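Local coordinates for protein induced by osmotic stress (Scheffersomyces stipitis, PDB 5YWN) that probably reduces haloketones and related carbonyl compounds with NADPH, as a member of the dihydroflavonol-4-reductase subfamily, at residues A[105-110]-A[172-177]. The protein carries 1 engineered substitution. Residues are numbered along the deposited sequence; the frame is centred on the assembly and turned at random.
Sequences YVLQSI and RAAWEF
Leu107 and Phe177 carry an apolar, near-parallel helix–helix contact between helices 91-113 and 159-181, buried against the central parallel sheet. The segment axes approach to 10.4 Å and cross at -26°, and no hydrogen bond joins them. Phe177 has CG anti to its own backbone N (chi1 180°), which carries the ring across to helix 91-113. There Leu107 CB sits over the centre of one ring face in a CH-pi contact, 3.7 Å from the centroid of the Phe177 ring and almost on its normal. The far end of the ring meets the backbone, with Phe177 CZ 3.4 Å from Leu107 O. In this Rossmann-type fold of the extended short-chain dehydrogenase/reductase family, the two helices follow strands 74-79 and 119-123 and pack on one face of the sheet; Ala174 also touches Leu187 of strand 186-192. Leu107 reaches back to place CD1 3.6 Å from the CA of the small Ala174. With an alanine at Phe177, Leu107 CB would lose its aromatic face and a gap would probably open between the helices. The Gln108 and Phe177 side chains cross at about a right angle, with Gln108 OE1 3.9 Å from Phe177 CE2, while Gln108 NE2 is hydrogen-bonded to Asp112.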
loop_
_atom_site.group_PDB
_atom_site.type_symbol
_atom_site.label_atom_id
_atom_site.label_comp_id
_atom_site.label_asym_id
_atom_site.label_seq_id
_atom_site.Cartn_x
_atom_site.Cartn_y
_atom_site.Cartn_z
ATOM N N TYR A 105 -1.908 1.859 -19.083
ATOM C CA TYR A 105 -2.084 3.214 -19.577
ATOM C C TYR A 105 -1.188 4.301 -18.908
ATOM O O TYR A 105 -0.774 5.213 -19.553
ATOM C CB TYR A 105 -3.555 3.583 -19.670
ATOM C CG TYR A 105 -4.367 2.642 -20.524
ATOM C CD1 TYR A 105 -3.773 1.714 -21.321
ATOM C CD2 TYR A 105 -5.725 2.685 -20.512
ATOM C CE1 TYR A 105 -4.508 0.864 -22.100
ATOM C CE2 TYR A 105 -6.475 1.863 -21.288
ATOM C CZ TYR A 105 -5.857 0.939 -22.064
ATOM O OH TYR A 105 -6.593 0.140 -22.821
ATOM N N VAL A 106 -0.925 4.171 -17.624
ATOM C CA VAL A 106 -0.036 5.094 -16.961
ATOM C C VAL A 106 1.364 4.982 -17.582
ATOM O O VAL A 106 1.941 5.935 -17.915
ATOM C CB VAL A 106 0.065 4.791 -15.448
ATOM C CG1 VAL A 106 1.263 5.404 -14.781
ATOM C CG2 VAL A 106 -1.152 5.272 -14.743
ATOM N N LEU A 107 1.841 3.768 -17.699
ATOM C CA LEU A 107 3.139 3.547 -18.206
ATOM C C LEU A 107 3.271 4.056 -19.643
ATOM O O LEU A 107 4.224 4.640 -19.966
ATOM C CB LEU A 107 3.531 2.096 -18.076
ATOM C CG LEU A 107 3.621 1.530 -16.676
ATOM C CD1 LEU A 107 3.764 0.031 -16.699
ATOM C CD2 LEU A 107 4.709 2.176 -15.883
ATOM N N GLN A 108 2.278 3.814 -20.449
ATOM C CA GLN A 108 2.279 4.281 -21.778
ATOM C C GLN A 108 2.276 5.824 -21.827
ATOM O O GLN A 108 2.940 6.392 -22.607
ATOM C CB GLN A 108 1.129 3.704 -22.562
ATOM C CG GLN A 108 1.128 4.129 -23.998
ATOM C CD GLN A 108 2.224 3.502 -24.797
ATOM O OE1 GLN A 108 2.332 2.322 -24.861
ATOM N NE2 GLN A 108 3.017 4.300 -25.411
ATOM N N SER A 109 1.521 6.441 -20.955
ATOM C CA SER A 109 1.466 7.897 -20.871
ATOM C C SER A 109 2.834 8.462 -20.519
ATOM O O SER A 109 3.247 9.385 -21.110
ATOM C CB SER A 109 0.436 8.379 -19.866
ATOM O OG SER A 109 -0.859 8.242 -20.297
ATOM N N ILE A 110 3.530 7.847 -19.594
ATOM C CA ILE A 110 4.843 8.291 -19.181
ATOM C C ILE A 110 5.807 8.225 -20.363
ATOM O O ILE A 110 6.484 9.146 -20.625
ATOM C CB ILE A 110 5.379 7.481 -17.982
ATOM C CG1 ILE A 110 4.607 7.810 -16.725
ATOM C CG2 ILE A 110 6.839 7.719 -17.751
ATOM C CD1 ILE A 110 4.791 6.877 -15.581
ATOM N N ARG A 172 2.515 -7.883 -13.499
ATOM C CA ARG A 172 3.018 -8.583 -14.649
ATOM C C ARG A 172 3.003 -7.656 -15.884
ATOM O O ARG A 172 3.913 -7.609 -16.595
ATOM C CB ARG A 172 2.211 -9.829 -14.916
ATOM C CG ARG A 172 2.476 -11.031 -14.033
ATOM C CD ARG A 172 1.607 -12.181 -14.479
ATOM N NE ARG A 172 1.533 -13.318 -13.604
ATOM C CZ ARG A 172 2.472 -14.222 -13.458
ATOM N NH1 ARG A 172 2.288 -15.222 -12.655
ATOM N NH2 ARG A 172 3.575 -14.144 -14.113
ATOM N N ALA A 173 1.954 -6.904 -16.048
ATOM C CA ALA A 173 1.835 -5.978 -17.120
ATOM C C ALA A 173 2.909 -4.892 -17.059
ATOM O O ALA A 173 3.468 -4.569 -18.024
ATOM C CB ALA A 173 0.462 -5.376 -17.160
ATOM N N ALA A 174 3.196 -4.407 -15.875
ATOM C CA ALA A 174 4.234 -3.419 -15.683
ATOM C C ALA A 174 5.618 -3.967 -16.095
ATOM O O ALA A 174 6.280 -3.375 -16.864
ATOM C CB ALA A 174 4.246 -2.943 -14.261
ATOM N N TRP A 175 5.958 -5.155 -15.635
ATOM C CA TRP A 175 7.182 -5.803 -16.031
ATOM C C TRP A 175 7.216 -6.083 -17.538
ATOM O O TRP A 175 8.213 -5.882 -18.169
ATOM C CB TRP A 175 7.472 -7.042 -15.210
ATOM C CG TRP A 175 7.757 -6.744 -13.754
ATOM C CD1 TRP A 175 7.044 -7.144 -12.714
ATOM C CD2 TRP A 175 8.809 -5.959 -13.233
ATOM N NE1 TRP A 175 7.562 -6.694 -11.573
ATOM C CE2 TRP A 175 8.651 -5.945 -11.843
ATOM C CE3 TRP A 175 9.860 -5.257 -13.792
ATOM C CZ2 TRP A 175 9.505 -5.285 -11.011
ATOM C CZ3 TRP A 175 10.705 -4.591 -12.971
ATOM C CH2 TRP A 175 10.529 -4.614 -11.584
ATOM N N GLU A 176 6.090 -6.482 -18.086
ATOM C CA GLU A 176 5.978 -6.708 -19.493
ATOM C C GLU A 176 6.212 -5.432 -20.317
ATOM O O GLU A 176 6.867 -5.471 -21.287
ATOM C CB GLU A 176 4.659 -7.328 -19.872
ATOM C CG GLU A 176 4.625 -7.806 -21.287
ATOM C CD GLU A 176 3.274 -7.646 -21.937
ATOM O OE1 GLU A 176 2.231 -7.805 -21.256
ATOM O OE2 GLU A 176 3.242 -7.374 -23.146
ATOM N N PHE A 177 5.685 -4.325 -19.861
ATOM C CA PHE A 177 5.852 -3.080 -20.536
ATOM C C PHE A 177 7.316 -2.710 -20.618
ATOM O O PHE A 177 7.769 -2.319 -21.627
ATOM C CB PHE A 177 5.100 -1.984 -19.793
ATOM C CG PHE A 177 5.206 -0.625 -20.408
ATOM C CD1 PHE A 177 6.247 0.213 -20.090
ATOM C CD2 PHE A 177 4.260 -0.187 -21.260
ATOM C CE1 PHE A 177 6.334 1.449 -20.619
ATOM C CE2 PHE A 177 4.333 1.058 -21.803
ATOM C CZ PHE A 177 5.377 1.870 -21.493
#